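Local coordinates for inosine-uridine nucleoside N-ribohydrolase (Xanthomonas oryzae pv. oryzae, PDB 4P5F), which binds calcium and, as the type III effector XopQ of the nucleoside hydrolase family, probably hydrolyses N-glycosyl bonds, at residues A[36-41]-A[74-79]; A[48-53]-A[85-90]; A[61-66]-A[92-97]. All blocks are in the same frame, centred on the assembly; numbering follows the deposited sequence.

Contact 1. Residues A[36-41]-A[74-79]; sequences PNKDPD and SQRAQL
Pro36, Asn37 and Lys38 belong to the aspartate-rich calcium loop of the nucleoside hydrolase fold, and they meet helix 70-86 chiefly through Arg76 and Leu79. The inner part is tight. Arg76 lays its extended aliphatic chain beside the Pro36 carbonyl and turns the edge of its guanidinium to it, giving a nearly straight bond from NH1 to Pro36 O (3.1 Å, 164° at the hydrogen). Leu67 O, His110 O and Lys112 O take further N-H groups, so several backbone carbonyls restrict the rotation of the buried guanidinium. The proline ring packs over the helix backbone, Pro36 CG lying 3.6 Å from Arg76 O. One turn on, Leu79 reaches across both loop residues: its CD1 meets Pro36 CB at 3.9 Å, while its CG faces Asn37 CB at the same distance, the two side chains roughly at right angles. The amide of Asn37 is spent on Tyr252 and Leu114. Toward the partly exposed side the packing thins. Lys38 contributes CB, 3.9 Å from Arg76 NH1, and CG before its chain, bent at chi2 (86°), departs from the helix. Lys38 NZ instead forms a salt bridge with Asp39 OD2 (2.7 Å), which it meets from above the carboxylate plane.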
loop_
_atom_site.group_PDB
_atom_site.type_symbol
_atom_site.label_atom_id
_atom_site.label_comp_id
_atom_site.label_asym_id
_atom_site.label_seq_id
_atom_site.Cartn_x
_atom_site.Cartn_y
_atom_site.Cartn_z
ATOM N N PRO A 36 -8.022 -0.739 3.154
ATOM C CA PRO A 36 -7.878 -2.195 3.305
ATOM C C PRO A 36 -9.150 -3.002 3.066
ATOM O O PRO A 36 -10.264 -2.470 3.106
ATOM C CB PRO A 36 -7.441 -2.343 4.764
ATOM C CG PRO A 36 -8.027 -1.142 5.431
ATOM C CD PRO A 36 -7.860 -0.044 4.441
ATOM N N ASN A 37 -8.952 -4.295 2.816
ATOM C CA ASN A 37 -10.034 -5.281 2.757
ATOM C C ASN A 37 -10.886 -5.235 1.485
ATOM O O ASN A 37 -12.069 -5.572 1.504
ATOM C CB ASN A 37 -10.909 -5.239 4.024
ATOM C CG ASN A 37 -11.621 -6.566 4.294
ATOM O OD1 ASN A 37 -11.013 -7.630 4.210
ATOM N ND2 ASN A 37 -12.912 -6.498 4.619
ATOM N N LYS A 38 -10.278 -4.810 0.383
ATOM C CA LYS A 38 -10.802 -5.133 -0.932
ATOM C C LYS A 38 -9.793 -5.974 -1.727
ATOM O O LYS A 38 -10.101 -6.467 -2.809
ATOM C CB LYS A 38 -11.277 -3.890 -1.695
ATOM C CG LYS A 38 -10.307 -2.731 -1.754
ATOM C CD LYS A 38 -9.345 -2.868 -2.912
ATOM C CE LYS A 38 -8.372 -1.698 -2.945
ATOM N NZ LYS A 38 -7.347 -1.908 -3.990
ATOM N N ASP A 39 -8.590 -6.131 -1.171
ATOM C CA ASP A 39 -7.578 -7.056 -1.687
ATOM C C ASP A 39 -6.563 -7.293 -0.553
ATOM O O ASP A 39 -6.746 -6.730 0.517
ATOM C CB ASP A 39 -6.936 -6.534 -2.989
ATOM C CG ASP A 39 -6.286 -5.174 -2.833
ATOM O OD1 ASP A 39 -5.743 -4.871 -1.753
ATOM O OD2 ASP A 39 -6.311 -4.401 -3.811
ATOM N N PRO A 40 -5.521 -8.130 -0.761
ATOM C CA PRO A 40 -4.587 -8.348 0.361
ATOM C C PRO A 40 -3.592 -7.211 0.611
ATOM O O PRO A 40 -3.042 -7.116 1.707
ATOM C CB PRO A 40 -3.787 -9.588 -0.076
ATOM C CG PRO A 40 -4.592 -10.223 -1.165
ATOM C CD PRO A 40 -5.286 -9.096 -1.853
ATOM N N ASP A 41 -3.375 -6.373 -0.397
ATOM C CA ASP A 41 -2.225 -5.465 -0.451
ATOM C C ASP A 41 -1.961 -4.627 0.807
ATOM O O ASP A 41 -0.862 -4.659 1.352
ATOM C CB ASP A 41 -2.340 -4.553 -1.684
ATOM C CG ASP A 41 -1.077 -4.574 -2.525
ATOM O OD1 ASP A 41 -0.270 -5.511 -2.344
ATOM O OD2 ASP A 41 -0.878 -3.660 -3.347
ATOM N N SER A 74 -15.525 3.496 7.809
ATOM C CA SER A 74 -15.428 3.100 9.202
ATOM C C SER A 74 -15.222 1.596 9.327
ATOM O O SER A 74 -14.450 1.170 10.172
ATOM C CB SER A 74 -16.628 3.587 10.016
ATOM O OG SER A 74 -16.472 4.975 10.263
ATOM N N GLN A 75 -15.881 0.803 8.476
ATOM C CA GLN A 75 -15.664 -0.651 8.476
ATOM C C GLN A 75 -14.220 -0.996 8.111
ATOM O O GLN A 75 -13.615 -1.873 8.726
ATOM C CB GLN A 75 -16.624 -1.362 7.522
ATOM C CG GLN A 75 -18.087 -1.017 7.738
ATOM C CD GLN A 75 -18.521 -1.173 9.182
ATOM O OE1 GLN A 75 -18.280 -2.208 9.813
ATOM N NE2 GLN A 75 -19.168 -0.144 9.715
ATOM N N ARG A 76 -13.676 -0.301 7.111
ATOM C CA ARG A 76 -12.286 -0.504 6.721
ATOM C C ARG A 76 -11.359 -0.090 7.858
ATOM O O ARG A 76 -10.348 -0.756 8.123
ATOM C CB ARG A 76 -11.933 0.284 5.446
ATOM C CG ARG A 76 -12.555 -0.247 4.180
ATOM C CD ARG A 76 -11.974 0.400 2.913
ATOM N NE ARG A 76 -12.975 0.390 1.840
ATOM C CZ ARG A 76 -13.326 -0.686 1.133
ATOM N NH1 ARG A 76 -12.742 -1.866 1.350
ATOM N NH2 ARG A 76 -14.268 -0.585 0.198
ATOM N N ALA A 77 -11.711 1.016 8.517
ATOM C CA ALA A 77 -10.961 1.498 9.664
ATOM C C ALA A 77 -10.983 0.487 10.827
ATOM O O ALA A 77 -9.961 0.245 11.467
ATOM C CB ALA A 77 -11.491 2.857 10.115
ATOM N N GLN A 78 -12.147 -0.102 11.090
ATOM C CA GLN A 78 -12.262 -1.092 12.168
ATOM C C GLN A 78 -11.424 -2.334 11.859
ATOM O O GLN A 78 -10.772 -2.886 12.747
ATOM C CB GLN A 78 -13.725 -1.479 12.405
ATOM C CG GLN A 78 -14.550 -0.408 13.107
ATOM C CD GLN A 78 -16.054 -0.631 12.973
ATOM O OE1 GLN A 78 -16.774 0.232 12.482
ATOM N NE2 GLN A 78 -16.528 -1.794 13.405
ATOM N N LEU A 79 -11.459 -2.760 10.594
ATOM C CA LEU A 79 -10.629 -3.868 10.105
ATOM C C LEU A 79 -9.154 -3.551 10.286
ATOM O O LEU A 79 -8.396 -4.367 10.805
ATOM C CB LEU A 79 -10.932 -4.171 8.626
ATOM C CG LEU A 79 -10.207 -5.321 7.898
ATOM C CD1 LEU A 79 -8.834 -4.936 7.373
ATOM C CD2 LEU A 79 -10.091 -6.550 8.788
#

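Contact 2. Residues A[48-53]-A[85-90]; sequences IAKQLQ and DRLALP
A Schellman motif closes helix 70-86, and the turn that follows receives the side chain of Lys50 from helix 41-54. Ala88, at positive phi (57°), is the C-prime residue; Leu89 N returns to Phe84 O and Ala88 N to Asp85 O, and the lysine passes close to the carbonyl oxygens of Leu87 and Ala88. CG of Lys50 stands anti to its backbone N and the chain then bends at chi2 (56°), a combination that carries the methylenes past Leu87 O, with Lys50 CE only 3.0 Å from that oxygen. The ammonium makes its hydrogen bond one residue further on, Lys50 NZ to Ala88 O at 3.1 Å, approaching from well above the carbonyl plane (52°). Leu87 O is also close to NZ, but at too poor an angle to count as a bond. A positive charge beside the C-terminal end of a helix is probably favourable here.

Nearer the backbone of helix 41-54, Leu89 fills the angle between Lys50 and Gln53. Its CD1 sits 3.8 Å from Lys50 CB, and its CD2 touches both Lys50 CD and, at 3.8 Å, Gln53 NE2. The Gln53 and Leu89 side chains run antiparallel alongside one another, Gln53 OE1 being held by Leu60 N at strand 58-65. Leu87 adds a looser apolar contact, its CD1 4.3 Å from Lys50 CB.

Around the pair, helix 358-372 reaches Lys50 through Ala372, Leu373 just beyond it covers Leu87, and helix 317-325 packs on helix 41-54 at Ile48, Ala49 and Leu52.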
loop_
_atom_site.group_PDB
_atom_site.type_symbol
_atom_site.label_atom_id
_atom_site.label_comp_id
_atom_site.label_asym_id
_atom_site.label_seq_id
_atom_site.Cartn_x
_atom_site.Cartn_y
_atom_site.Cartn_z
ATOM N N ILE A 48 4.311 -6.037 7.098
ATOM C CA ILE A 48 5.749 -5.767 7.002
ATOM C C ILE A 48 6.145 -4.519 7.791
ATOM O O ILE A 48 7.270 -4.433 8.288
ATOM C CB ILE A 48 6.295 -5.666 5.547
ATOM C CG1 ILE A 48 5.756 -4.421 4.827
ATOM C CG2 ILE A 48 6.027 -6.948 4.789
ATOM C CD1 ILE A 48 6.559 -4.044 3.610
ATOM N N ALA A 49 5.220 -3.559 7.909
ATOM C CA ALA A 49 5.449 -2.375 8.733
ATOM C C ALA A 49 5.698 -2.753 10.203
ATOM O O ALA A 49 6.543 -2.160 10.859
ATOM C CB ALA A 49 4.273 -1.391 8.615
ATOM N N LYS A 50 4.960 -3.740 10.711
ATOM C CA LYS A 50 5.216 -4.273 12.053
ATOM C C LYS A 50 6.703 -4.630 12.253
ATOM O O LYS A 50 7.320 -4.231 13.243
ATOM C CB LYS A 50 4.311 -5.476 12.329
ATOM C CG LYS A 50 4.700 -6.345 13.532
ATOM C CD LYS A 50 4.798 -5.521 14.795
ATOM C CE LYS A 50 5.087 -6.368 16.028
ATOM N NZ LYS A 50 4.978 -5.450 17.219
ATOM N N GLN A 51 7.293 -5.349 11.306
ATOM C CA GLN A 51 8.677 -5.761 11.475
ATOM C C GLN A 51 9.626 -4.599 11.264
ATOM O O GLN A 51 10.617 -4.459 11.983
ATOM C CB GLN A 51 9.055 -6.933 10.567
ATOM C CG GLN A 51 10.454 -7.452 10.863
ATOM C CD GLN A 51 10.569 -7.978 12.277
ATOM O OE1 GLN A 51 9.639 -8.597 12.806
ATOM N NE2 GLN A 51 11.702 -7.719 12.909
ATOM N N LEU A 52 9.313 -3.754 10.289
ATOM C CA LEU A 52 10.098 -2.545 10.056
ATOM C C LEU A 52 10.065 -1.605 11.280
ATOM O O LEU A 52 11.006 -0.839 11.515
ATOM C CB LEU A 52 9.607 -1.822 8.787
ATOM C CG LEU A 52 9.861 -2.510 7.437
ATOM C CD1 LEU A 52 9.042 -1.877 6.319
ATOM C CD2 LEU A 52 11.329 -2.453 7.102
ATOM N N GLN A 53 8.976 -1.659 12.051
ATOM C CA GLN A 53 8.885 -0.864 13.282
ATOM C C GLN A 53 9.706 -1.507 14.393
ATOM O O GLN A 53 10.427 -0.818 15.114
ATOM C CB GLN A 53 7.435 -0.668 13.736
ATOM C CG GLN A 53 7.302 0.143 15.034
ATOM C CD GLN A 53 5.960 0.883 15.156
ATOM O OE1 GLN A 53 5.399 1.365 14.164
ATOM N NE2 GLN A 53 5.454 0.986 16.382
ATOM N N ASP A 85 -4.074 -4.393 16.061
ATOM C CA ASP A 85 -4.191 -4.989 17.392
ATOM C C ASP A 85 -3.544 -6.382 17.393
ATOM O O ASP A 85 -2.751 -6.714 18.268
ATOM C CB ASP A 85 -5.659 -5.078 17.818
ATOM C CG ASP A 85 -6.258 -3.714 18.232
ATOM O OD1 ASP A 85 -5.510 -2.721 18.390
ATOM O OD2 ASP A 85 -7.494 -3.658 18.431
ATOM N N ARG A 86 -3.862 -7.181 16.378
ATOM C CA ARG A 86 -3.328 -8.536 16.284
ATOM C C ARG A 86 -1.857 -8.601 15.865
ATOM O O ARG A 86 -1.246 -9.662 15.948
ATOM C CB ARG A 86 -4.198 -9.388 15.343
ATOM C CG ARG A 86 -5.631 -9.534 15.814
ATOM C CD ARG A 86 -6.508 -10.062 14.699
ATOM N NE ARG A 86 -7.826 -10.478 15.169
ATOM C CZ ARG A 86 -8.823 -9.644 15.436
ATOM N NH1 ARG A 86 -8.651 -8.338 15.304
ATOM N NH2 ARG A 86 -9.993 -10.116 15.850
ATOM N N LEU A 87 -1.298 -7.476 15.410
ATOM C CA LEU A 87 0.123 -7.388 15.115
ATOM C C LEU A 87 0.911 -6.821 16.293
ATOM O O LEU A 87 2.084 -6.505 16.145
ATOM C CB LEU A 87 0.383 -6.498 13.886
ATOM C CG LEU A 87 0.025 -7.002 12.484
ATOM C CD1 LEU A 87 0.127 -5.887 11.450
ATOM C CD2 LEU A 87 0.914 -8.182 12.082
ATOM N N ALA A 88 0.266 -6.664 17.446
ATOM C CA ALA A 88 0.906 -6.003 18.583
ATOM C C ALA A 88 1.369 -4.603 18.214
ATOM O O ALA A 88 2.497 -4.213 18.510
ATOM C CB ALA A 88 2.075 -6.830 19.113
ATOM N N LEU A 89 0.497 -3.857 17.539
ATOM C CA LEU A 89 0.752 -2.442 17.235
ATOM C C LEU A 89 -0.372 -1.602 17.857
ATOM O O LEU A 89 -1.171 -0.980 17.141
ATOM C CB LEU A 89 0.813 -2.219 15.714
ATOM C CG LEU A 89 2.052 -2.791 15.011
ATOM C CD1 LEU A 89 1.916 -2.743 13.506
ATOM C CD2 LEU A 89 3.316 -2.046 15.468
ATOM N N PRO A 90 -0.458 -1.598 19.201
ATOM C CA PRO A 90 -1.676 -1.053 19.809
ATOM C C PRO A 90 -1.778 0.477 19.764
ATOM O O PRO A 90 -2.877 0.993 19.964
ATOM C CB PRO A 90 -1.595 -1.554 21.256
ATOM C CG PRO A 90 -0.136 -1.705 21.516
ATOM C CD PRO A 90 0.501 -2.087 20.211
#

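Contact 3. Residues A[61-66]-A[92-97]; sequences TDVVVT and VRVARG
Asp62 to Val65 pairs in parallel with Arg93 to Arg96, the strand axes diverging by only 19°, through a ladder in which Arg93 N meets Thr61 O (3.0 Å), Val63 N meets Arg93 O, Ala95 N meets Val63 O (2.9 Å) and Val65 N meets Ala95 O. Gly97 N extends it to Val65 O. Between these rungs the CA-H groups of Asp62, Val64 and Val94 also rest against carbonyl oxygens of the opposite strand.

Side chains alternate between two different faces. On one, valines pack against each other: Val65 CG2 and Val94 CG1 meet at a relaxed 4.1 Å, whereas Val92, joining the Val63 side from the loop just before the strand, has its CG1 pressed to 3.5 Å from Val63 CG2, tighter than usual for methyl groups. The face of Asp62 and Arg93 is polar at one end. Arg93, extended as far as NE with CG anti to the backbone N (chi1 -173°), carries its guanidinium beyond direct reach of Asp62, and a water bridges the two. That water donates to Asp62 OD1 (2.7 Å) and to Arg93 O, and accepts from Arg93 NH1 in the guanidinium plane. Asp62 OD2 takes Thr61 OG1 and a salt bridge from Arg138, while Arg93 NH2 pairs with Asp130. Further along, Val64 CG1 lies against Gly97 CA.

Helix 70-86 completes the beta-alpha-beta unit, covering the valine face with Phe84, Ala77 and Arg76. Helix 133-141 lies on the Asp62 and Val64 face, strand 28-34 continues the sheet beyond 58-65, and 93-96 is its outermost strand at this end.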
loop_
_atom_site.group_PDB
_atom_site.type_symbol
_atom_site.label_atom_id
_atom_site.label_comp_id
_atom_site.label_asym_id
_atom_site.label_seq_id
_atom_site.Cartn_x
_atom_site.Cartn_y
_atom_site.Cartn_z
ATOM N N THR A 61 2.386 5.972 13.244
ATOM C CA THR A 61 1.690 6.753 14.251
ATOM C C THR A 61 0.211 6.917 13.917
ATOM O O THR A 61 -0.645 6.803 14.794
ATOM C CB THR A 61 2.357 8.144 14.429
ATOM O OG1 THR A 61 2.266 8.882 13.205
ATOM C CG2 THR A 61 3.839 7.987 14.810
ATOM N N ASP A 62 -0.081 7.157 12.643
ATOM C CA ASP A 62 -1.433 7.537 12.228
ATOM C C ASP A 62 -1.815 6.918 10.899
ATOM O O ASP A 62 -1.012 6.855 9.978
ATOM C CB ASP A 62 -1.565 9.054 12.126
ATOM C CG ASP A 62 -1.366 9.754 13.471
ATOM O OD1 ASP A 62 -2.370 9.945 14.200
ATOM O OD2 ASP A 62 -0.206 10.112 13.786
ATOM N N VAL A 63 -3.064 6.491 10.808
ATOM C CA VAL A 63 -3.564 5.815 9.627
ATOM C C VAL A 63 -4.927 6.384 9.327
ATOM O O VAL A 63 -5.818 6.346 10.183
ATOM C CB VAL A 63 -3.709 4.304 9.882
ATOM C CG1 VAL A 63 -4.458 3.641 8.744
ATOM C CG2 VAL A 63 -2.344 3.661 10.105
ATOM N N VAL A 64 -5.086 6.938 8.129
ATOM C CA VAL A 64 -6.372 7.469 7.704
ATOM C C VAL A 64 -6.898 6.646 6.529
ATOM O O VAL A 64 -6.183 6.384 5.544
ATOM C CB VAL A 64 -6.300 8.968 7.340
ATOM C CG1 VAL A 64 -7.614 9.422 6.717
ATOM C CG2 VAL A 64 -6.019 9.785 8.597
ATOM N N VAL A 65 -8.150 6.236 6.657
ATOM C CA VAL A 65 -8.706 5.198 5.816
ATOM C C VAL A 65 -9.736 5.767 4.841
ATOM O O VAL A 65 -10.601 6.541 5.227
ATOM C CB VAL A 65 -9.335 4.093 6.691
ATOM C CG1 VAL A 65 -10.196 3.180 5.862
ATOM C CG2 VAL A 65 -8.238 3.302 7.422
ATOM N N THR A 66 -9.631 5.365 3.578
ATOM C CA THR A 66 -10.544 5.817 2.541
ATOM C C THR A 66 -11.194 4.651 1.785
ATOM O O THR A 66 -11.025 3.474 2.160
ATOM C CB THR A 66 -9.816 6.754 1.533
ATOM O OG1 THR A 66 -10.781 7.345 0.668
ATOM C CG2 THR A 66 -8.763 5.976 0.694
ATOM N N VAL A 92 -1.232 2.605 17.224
ATOM C CA VAL A 92 -1.554 3.204 15.939
ATOM C C VAL A 92 -2.934 3.869 16.031
ATOM O O VAL A 92 -3.906 3.236 16.440
ATOM C CB VAL A 92 -1.568 2.150 14.800
ATOM C CG1 VAL A 92 -1.838 2.826 13.464
ATOM C CG2 VAL A 92 -0.265 1.397 14.746
ATOM N N ARG A 93 -3.020 5.148 15.679
ATOM C CA ARG A 93 -4.310 5.826 15.736
ATOM C C ARG A 93 -4.983 5.812 14.375
ATOM O O ARG A 93 -4.507 6.440 13.422
ATOM C CB ARG A 93 -4.164 7.260 16.241
ATOM C CG ARG A 93 -5.512 7.948 16.474
ATOM C CD ARG A 93 -5.272 9.408 16.855
ATOM N NE ARG A 93 -6.493 10.161 17.136
ATOM C CZ ARG A 93 -7.342 10.612 16.210
ATOM N NH1 ARG A 93 -7.146 10.360 14.908
ATOM N NH2 ARG A 93 -8.402 11.314 16.590
ATOM N N VAL A 94 -6.098 5.100 14.298
ATOM C CA VAL A 94 -6.801 4.909 13.036
ATOM C C VAL A 94 -8.030 5.815 12.984
ATOM O O VAL A 94 -8.788 5.887 13.943
ATOM C CB VAL A 94 -7.244 3.448 12.866
ATOM C CG1 VAL A 94 -7.871 3.246 11.500
ATOM C CG2 VAL A 94 -6.056 2.477 13.088
ATOM N N ALA A 95 -8.225 6.487 11.855
ATOM C CA ALA A 95 -9.402 7.324 11.645
ATOM C C ALA A 95 -9.938 7.124 10.235
ATOM O O ALA A 95 -9.161 6.887 9.305
ATOM C CB ALA A 95 -9.042 8.792 11.873
ATOM N N ARG A 96 -11.259 7.223 10.072
ATOM C CA ARG A 96 -11.857 7.195 8.741
ATOM C C ARG A 96 -11.665 8.538 8.026
ATOM O O ARG A 96 -11.717 9.600 8.652
ATOM C CB ARG A 96 -13.353 6.848 8.797
ATOM C CG ARG A 96 -14.244 7.997 9.232
ATOM C CD ARG A 96 -15.676 7.822 8.736
ATOM N NE ARG A 96 -16.576 8.813 9.330
ATOM C CZ ARG A 96 -17.656 8.518 10.050
ATOM N NH1 ARG A 96 -18.396 9.495 10.544
ATOM N NH2 ARG A 96 -18.005 7.255 10.275
ATOM N N GLY A 97 -11.446 8.484 6.713
ATOM C CA GLY A 97 -11.271 9.691 5.918
ATOM C C GLY A 97 -12.582 10.427 5.680
ATOM O O GLY A 97 -13.632 10.009 6.195
HETATM O O HOH W 1 -4.839 9.325 13.321
#

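How the contacts relate
Helix 70-86 takes part in contacts 1 and 2 and links the two strands of contact 3. Contacts 1 and 3 are buried and touch: Arg76, which serves the calcium loop in contact 1, also packs its CB on Val65 of contact 3, and Ser74 probably hydrogen-bonds Arg96. Contact 2, centred about 16 Å from contact 1, uses the far end of the same helix and is partly exposed. The sheet edge relies on a backbone ladder with valines on the face covered by helix 70-86, the loop by the metal on one arginine surrounded by carbonyls, and the helix end on a lysine with its leucine packing.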